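Local coordinates for glutaconate CoA-transferase subunit A (Acidaminococcus fermentans, PDB 1POI), which catalyses the transfer of coenzyme A from acetyl-CoA to glutaconate, (R)-2-hydroxyglutarate and related acids during the fermentation of glutamate, at residues A[57-62]-A[275-280]; A[180-185]-A[235-240]; A[145-150]-A[166-171]. All blocks are in the same frame, centred on the assembly; numbering follows the deposited sequence.

Contact 1: A[57-62]-A[275-280]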
# COMPACT_ATOMS: atom_id res chain seq x y z
N TRP A 57 23.73 25.81 -6.26
CA TRP A 57 24.30 27.08 -5.90
C TRP A 57 25.59 27.35 -6.65
O TRP A 57 26.00 28.50 -6.79
CB TRP A 57 24.51 27.19 -4.39
CG TRP A 57 23.24 27.52 -3.68
CD1 TRP A 57 22.37 26.64 -3.11
CD2 TRP A 57 22.64 28.82 -3.56
NE1 TRP A 57 21.25 27.30 -2.65
CE2 TRP A 57 21.39 28.64 -2.91
CE3 TRP A 57 23.03 30.12 -3.94
CZ2 TRP A 57 20.52 29.72 -2.63
CZ3 TRP A 57 22.17 31.18 -3.66
CH2 TRP A 57 20.93 30.97 -3.01
N ASP A 58 26.23 26.31 -7.15
CA ASP A 58 27.46 26.51 -7.90
C ASP A 58 27.13 27.19 -9.20
O ASP A 58 27.79 28.14 -9.61
CB ASP A 58 28.15 25.21 -8.22
CG ASP A 58 29.62 25.40 -8.49
OD1 ASP A 58 30.28 26.00 -7.62
OD2 ASP A 58 30.12 24.94 -9.55
N MET A 59 26.09 26.71 -9.87
CA MET A 59 25.72 27.30 -11.13
C MET A 59 25.35 28.77 -10.97
O MET A 59 25.84 29.61 -11.74
CB MET A 59 24.64 26.47 -11.79
CG MET A 59 25.16 25.08 -12.18
SD MET A 59 23.91 24.18 -13.07
CE MET A 59 24.06 24.86 -14.66
N LEU A 60 24.59 29.11 -9.94
CA LEU A 60 24.19 30.50 -9.68
C LEU A 60 25.43 31.36 -9.41
O LEU A 60 25.59 32.42 -10.02
CB LEU A 60 23.23 30.58 -8.49
CG LEU A 60 21.86 29.91 -8.64
CD1 LEU A 60 21.08 29.96 -7.33
CD2 LEU A 60 21.08 30.56 -9.79
N ILE A 61 26.30 30.91 -8.52
CA ILE A 61 27.52 31.64 -8.19
C ILE A 61 28.39 31.89 -9.43
O ILE A 61 28.68 33.04 -9.77
CB ILE A 61 28.35 30.89 -7.15
CG1 ILE A 61 27.59 30.80 -5.83
CG2 ILE A 61 29.68 31.58 -6.94
CD1 ILE A 61 28.29 29.97 -4.81
N GLY A 62 28.78 30.81 -10.11
CA GLY A 62 29.60 30.90 -11.30
C GLY A 62 29.00 31.81 -12.35
O GLY A 62 29.74 32.45 -13.10
N ALA A 275 30.76 27.52 -21.38
CA ALA A 275 30.51 26.73 -22.58
C ALA A 275 29.42 25.71 -22.26
O ALA A 275 28.43 25.59 -23.00
CB ALA A 275 31.78 26.03 -23.00
N PHE A 276 29.61 25.02 -21.13
CA PHE A 276 28.66 24.03 -20.63
C PHE A 276 27.30 24.67 -20.46
O PHE A 276 26.29 24.14 -20.94
CB PHE A 276 29.13 23.50 -19.29
CG PHE A 276 28.07 22.73 -18.55
CD1 PHE A 276 27.17 23.39 -17.71
CD2 PHE A 276 27.95 21.34 -18.71
CE1 PHE A 276 26.16 22.70 -17.06
CE2 PHE A 276 26.96 20.62 -18.07
CZ PHE A 276 26.05 21.30 -17.23
N CYS A 277 27.26 25.79 -19.75
CA CYS A 277 26.00 26.48 -19.53
C CYS A 277 25.31 26.91 -20.81
O CYS A 277 24.09 26.81 -20.90
CB CYS A 277 26.14 27.69 -18.60
SG CYS A 277 26.52 27.28 -16.91
N LYS A 278 26.07 27.40 -21.79
CA LYS A 278 25.43 27.81 -23.03
C LYS A 278 24.66 26.66 -23.71
O LYS A 278 23.57 26.86 -24.25
CB LYS A 278 26.43 28.43 -24.01
CG LYS A 278 25.71 28.85 -25.29
CD LYS A 278 26.58 29.57 -26.29
CE LYS A 278 25.71 29.94 -27.48
NZ LYS A 278 26.33 30.97 -28.36
N GLU A 279 25.23 25.45 -23.64
CA GLU A 279 24.62 24.27 -24.23
C GLU A 279 23.44 23.69 -23.47
O GLU A 279 22.37 23.46 -24.05
CB GLU A 279 25.68 23.18 -24.37
CG GLU A 279 25.16 21.85 -24.87
CD GLU A 279 26.22 20.77 -24.82
OE1 GLU A 279 27.27 21.00 -24.18
OE2 GLU A 279 26.01 19.69 -25.42
N TRP A 280 23.63 23.45 -22.18
CA TRP A 280 22.59 22.87 -21.32
C TRP A 280 21.51 23.82 -20.78
O TRP A 280 20.34 23.43 -20.63
CB TRP A 280 23.23 22.09 -20.17
CG TRP A 280 23.94 20.86 -20.66
CD1 TRP A 280 25.27 20.73 -20.92
CD2 TRP A 280 23.33 19.63 -21.07
NE1 TRP A 280 25.53 19.51 -21.48
CE2 TRP A 280 24.36 18.81 -21.59
CE3 TRP A 280 22.02 19.14 -21.05
CZ2 TRP A 280 24.12 17.54 -22.08
CZ3 TRP A 280 21.78 17.87 -21.55
CH2 TRP A 280 22.82 17.09 -22.05
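Met59 reaches from helix 55-62 to helix 270-282 with a single atom, its terminal methyl CE, which meets Phe276 and Cys277 together. It is a good example of how a flexible thioether bridges two helices whose backbones stay well apart: the closest pair of CA atoms, those of Met59 and Cys277, is separated by 8.4 Å. The first two torsions send the side chain outward, with CG anti to the carbonyl carbon (chi1 -65°) and the chain straight at the next bond. The bend comes at the last one, where chi3 of 80° swings CE away from the line of the chain.

CE then arrives at the edge of the phenyl ring, in the plane of the ring and 3.9 Å from Phe276 CE1, so the methyl abuts the rim and does not lie over a face. The two side chains cross at about a right angle. With CG anti to its backbone N (chi1 166°), Phe276 brings its CE1 edge to the methyl. One face of the same ring is backed from within its own helix by Trp280 CB, one turn on, 4.1 Å above the plane and offset toward the rim.

Cys277 completes the seat, its SG lying 4.1 Å from Met59 CE. The contact between the methyl and the sulfur is purely apolar, and all three side chains are buried.

Other elements share this core. Tyr263 of helix 257-266 touches Met59 and meets the Phe276 ring edge to face, while Phe36 of helix 32-40 also packs on Met59. Trp57 and Leu60 pack helix 55-62 onto strand 19-22 of the parallel sheet, so helix 270-282 appears to lie in a second layer, outside helix 55-62.

Contact 2: A[180-185]-A[235-240]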
# COMPACT_ATOMS: atom_id res chain seq x y z
N GLN A 180 7.67 14.72 -5.42
CA GLN A 180 7.17 13.67 -6.31
C GLN A 180 5.74 13.86 -6.77
O GLN A 180 5.41 13.49 -7.89
CB GLN A 180 7.34 12.29 -5.71
CG GLN A 180 8.79 11.88 -5.54
CD GLN A 180 9.35 12.43 -4.27
OE1 GLN A 180 8.72 13.26 -3.62
NE2 GLN A 180 10.50 11.94 -3.87
N GLN A 181 4.89 14.42 -5.92
CA GLN A 181 3.49 14.65 -6.31
C GLN A 181 2.93 15.92 -5.66
O GLN A 181 3.33 16.29 -4.54
CB GLN A 181 2.60 13.47 -5.90
CG GLN A 181 3.07 12.09 -6.33
CD GLN A 181 2.31 11.00 -5.63
OE1 GLN A 181 2.52 10.76 -4.44
NE2 GLN A 181 1.39 10.36 -6.35
N ALA A 182 2.01 16.56 -6.36
CA ALA A 182 1.38 17.78 -5.88
C ALA A 182 0.01 17.89 -6.54
O ALA A 182 -0.24 17.23 -7.55
CB ALA A 182 2.23 18.98 -6.21
N SER A 183 -0.89 18.62 -5.91
CA SER A 183 -2.24 18.80 -6.44
C SER A 183 -2.38 20.20 -7.07
O SER A 183 -1.49 21.06 -6.92
CB SER A 183 -3.26 18.65 -5.31
OG SER A 183 -2.78 19.22 -4.10
N PRO A 184 -3.47 20.44 -7.81
CA PRO A 184 -3.60 21.77 -8.40
C PRO A 184 -3.76 22.85 -7.31
O PRO A 184 -3.52 24.02 -7.56
CB PRO A 184 -4.85 21.64 -9.25
CG PRO A 184 -4.78 20.23 -9.69
CD PRO A 184 -4.46 19.53 -8.41
N ASP A 185 -4.16 22.47 -6.10
CA ASP A 185 -4.32 23.46 -5.06
C ASP A 185 -3.07 23.66 -4.23
O ASP A 185 -3.11 24.34 -3.21
CB ASP A 185 -5.51 23.16 -4.14
CG ASP A 185 -5.31 21.95 -3.24
OD1 ASP A 185 -4.16 21.56 -2.90
OD2 ASP A 185 -6.34 21.37 -2.85
N ASP A 235 2.29 28.58 -3.74
CA ASP A 235 1.79 29.50 -4.77
C ASP A 235 1.82 29.02 -6.21
O ASP A 235 0.87 29.26 -6.95
CB ASP A 235 2.53 30.81 -4.68
CG ASP A 235 2.35 31.44 -3.38
OD1 ASP A 235 1.22 31.94 -3.17
OD2 ASP A 235 3.30 31.37 -2.55
N ALA A 236 2.94 28.43 -6.62
CA ALA A 236 3.10 27.90 -7.99
C ALA A 236 3.44 26.40 -8.04
O ALA A 236 4.42 25.97 -7.42
CB ALA A 236 4.18 28.68 -8.75
N VAL A 237 2.61 25.64 -8.74
CA VAL A 237 2.81 24.19 -8.93
C VAL A 237 3.20 24.00 -10.39
O VAL A 237 2.45 24.39 -11.29
CB VAL A 237 1.53 23.35 -8.66
CG1 VAL A 237 1.75 21.94 -9.13
CG2 VAL A 237 1.21 23.32 -7.19
N VAL A 238 4.36 23.41 -10.62
CA VAL A 238 4.86 23.18 -11.98
C VAL A 238 5.21 21.70 -12.26
O VAL A 238 6.01 21.10 -11.53
CB VAL A 238 6.14 24.04 -12.26
CG1 VAL A 238 6.54 23.92 -13.71
CG2 VAL A 238 5.92 25.49 -11.87
N LEU A 239 4.65 21.13 -13.31
CA LEU A 239 4.94 19.73 -13.67
C LEU A 239 6.32 19.66 -14.32
O LEU A 239 6.52 20.21 -15.38
CB LEU A 239 3.88 19.19 -14.63
CG LEU A 239 3.89 17.68 -14.94
CD1 LEU A 239 4.06 16.86 -13.67
CD2 LEU A 239 2.60 17.25 -15.65
N ALA A 240 7.28 19.05 -13.65
CA ALA A 240 8.62 18.92 -14.19
C ALA A 240 9.27 17.56 -13.91
O ALA A 240 9.98 17.40 -12.91
CB ALA A 240 9.48 20.01 -13.67
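Val237, Ala182 and Ser183 join the last strand of a Rossmann-like parallel sheet to a chain that has just left that sheet. Strand 236-239 is its outermost strand within this chain. Strand 174-179 runs two places further in, and at Gln180 the chain turns a corner into the short strand 181-182 of a separate mixed sheet. Gln180 and Gln181 both face Arg189 there, forming a classic beta bulge.

The contact illustrates how one branched side chain can fill the angle between two sheets. Val237 gives up the most surface, pointing both methyls at the other segment. CG1 lies anti to the backbone N (chi1 170°) and meets Ala182 CB at 4.2 Å, a light apolar touch. Ala182 turns its methyl toward strand 236-239, while its backbone is hydrogen-bonded to Glu213 and Ile215.

Around this pair, Val209 on the intervening strand 206-211 and Ile214 of strand 213-214 also pack on Val237, so the wedge is closed by apolar side chains from both sheets.

Ser183 takes part in another way. Its CB is directed away, and it is the carbonyl that meets the valine, with the oxygen resting against the fork of the side chain. Ser183 O stands 4.0 Å from Val237 CG1 but nearer to the other methyl, Val237 CG2, at 3.5 Å.

Contact 3: A[145-150]-A[166-171]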
# COMPACT_ATOMS: atom_id res chain seq x y z
N LYS A 145 18.97 42.86 2.50
CA LYS A 145 18.74 41.41 2.70
C LYS A 145 19.78 40.66 3.56
O LYS A 145 19.68 39.44 3.69
CB LYS A 145 18.54 40.67 1.36
CG LYS A 145 17.50 41.27 0.42
CD LYS A 145 16.13 41.11 0.97
CE LYS A 145 15.10 41.82 0.14
NZ LYS A 145 14.63 41.05 -1.04
N VAL A 146 20.73 41.37 4.16
CA VAL A 146 21.73 40.72 5.02
C VAL A 146 21.78 41.36 6.41
O VAL A 146 21.88 42.59 6.54
CB VAL A 146 23.15 40.76 4.40
CG1 VAL A 146 24.18 40.16 5.35
CG2 VAL A 146 23.17 39.99 3.09
N PRO A 147 21.65 40.55 7.48
CA PRO A 147 21.68 41.02 8.87
C PRO A 147 22.88 41.90 9.11
O PRO A 147 23.92 41.70 8.48
CB PRO A 147 21.80 39.72 9.64
CG PRO A 147 20.94 38.82 8.85
CD PRO A 147 21.33 39.11 7.43
N ASP A 148 22.74 42.88 10.00
CA ASP A 148 23.85 43.77 10.31
C ASP A 148 24.81 43.03 11.19
O ASP A 148 25.97 43.39 11.26
CB ASP A 148 23.39 45.04 11.01
CG ASP A 148 22.69 46.02 10.07
OD1 ASP A 148 22.58 45.78 8.84
OD2 ASP A 148 22.24 47.06 10.58
N ASP A 149 24.32 42.02 11.89
CA ASP A 149 25.16 41.20 12.78
C ASP A 149 25.09 39.72 12.45
O ASP A 149 24.00 39.17 12.24
CB ASP A 149 24.76 41.39 14.23
CG ASP A 149 25.12 42.74 14.75
OD1 ASP A 149 26.29 42.96 15.13
OD2 ASP A 149 24.22 43.60 14.78
N LYS A 150 26.26 39.09 12.34
CA LYS A 150 26.33 37.67 12.08
C LYS A 150 25.69 36.96 13.30
O LYS A 150 24.80 36.13 13.16
CB LYS A 150 27.79 37.24 11.91
CG LYS A 150 27.97 35.76 11.69
CD LYS A 150 29.42 35.37 11.55
CE LYS A 150 29.52 33.89 11.25
NZ LYS A 150 30.82 33.51 10.69
N ALA A 166 23.34 34.07 19.88
CA ALA A 166 22.02 34.39 19.33
C ALA A 166 22.24 34.61 17.85
O ALA A 166 23.21 35.27 17.46
CB ALA A 166 21.44 35.61 19.98
N VAL A 167 21.34 34.08 17.03
CA VAL A 167 21.46 34.17 15.59
C VAL A 167 20.18 34.73 14.96
O VAL A 167 19.08 34.33 15.32
CB VAL A 167 21.79 32.75 15.02
CG1 VAL A 167 21.48 32.65 13.57
CG2 VAL A 167 23.24 32.43 15.22
N PRO A 168 20.32 35.64 13.99
CA PRO A 168 19.14 36.22 13.35
C PRO A 168 18.37 35.19 12.54
O PRO A 168 18.98 34.45 11.77
CB PRO A 168 19.74 37.27 12.40
CG PRO A 168 21.08 37.57 13.01
CD PRO A 168 21.55 36.21 13.41
N VAL A 169 17.06 35.18 12.69
CA VAL A 169 16.19 34.27 11.93
C VAL A 169 16.05 34.91 10.53
O VAL A 169 15.69 36.08 10.41
CB VAL A 169 14.82 34.15 12.62
CG1 VAL A 169 13.81 33.55 11.71
CG2 VAL A 169 14.95 33.28 13.83
N PRO A 170 16.35 34.16 9.47
CA PRO A 170 16.27 34.67 8.11
C PRO A 170 14.85 34.88 7.57
O PRO A 170 13.93 34.17 7.94
CB PRO A 170 17.02 33.61 7.32
CG PRO A 170 16.60 32.35 8.00
CD PRO A 170 16.69 32.72 9.48
N GLN A 171 14.69 35.86 6.68
CA GLN A 171 13.40 36.18 6.05
C GLN A 171 13.49 35.79 4.59
O GLN A 171 14.08 36.49 3.76
CB GLN A 171 13.10 37.66 6.19
CG GLN A 171 13.05 38.09 7.64
CD GLN A 171 12.52 39.50 7.81
OE1 GLN A 171 11.33 39.76 7.59
NE2 GLN A 171 13.40 40.42 8.19
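Pro147 and Pro168 meet ring against ring where the loop 145-150 passes the end of strand 162-168. Followed along the loop, the contact begins at Pro147, whose CB is directed toward the strand and whose CB and CG do the touching. Its CB lies 4.1 Å from Pro168 CG and its CG an equal 4.1 Å from Pro168 CB, so CB and CG of each ring meet the other's in reciprocal fashion, the two rings lying obliquely to one another.

At Asp149 the backbone takes over. Its carboxylate end leads away from the strand, but its carbonyl turns inward, and Asp149 O sits 3.4 Å from Pro168 CG. Lys150 follows the same pattern: its O lies 3.3 Å from Pro168 CD and also accepts a hydrogen bond from the hydroxyl of Tyr100. Its side chain, fully extended with CG anti to the backbone N (chi1 178°), runs off in another direction to a salt bridge between NZ and Glu98. The two successive carbonyl oxygens thus lie side by side against the CG-CD bond of one proline ring. Having no N-H, that proline meets them through carbon atoms alone.

With an alanine in place of Pro168, CG and CD would be gone, which would probably open a gap against the loop and leave Asp149 O and Lys150 O without the ring they pack on. Phe158 of the third subunit, another copy of this protein, packs on both Pro168 and Asp149, so the proline serves a subunit interface as well.

Such a pairing illustrates how packing can continue the association of two chains past their backbone bonding, here that of Ala166 with Lys152. Segment 145-150 leads into strand 152-156, strand 162-168 returns antiparallel beside it, and the prolines meet at the open end of this beta hairpin in a three-stranded antiparallel sheet.

In the fold
Contacts 1 and 2 are buried and contact 3 is only partly so, and their chemistry differs as well. Contact 1 is wholly apolar side chain on side chain, between two helices beside the parallel sheet. Contact 2 belongs to the edge of that sheet and mixes methyl packing with one carbonyl. In contact 3, between a loop and a strand of the separate antiparallel sheet, backbone oxygens against a proline ring matter most. Other subunits pack on contact 3 directly and on Leu239 beside contact 2, whereas none touches contact 1. The three share no helix or strand and do not touch; their centres lie 26 to 31 Å apart. In sequence, 57-62 and 275-280 bracket both other contacts, which follow one another.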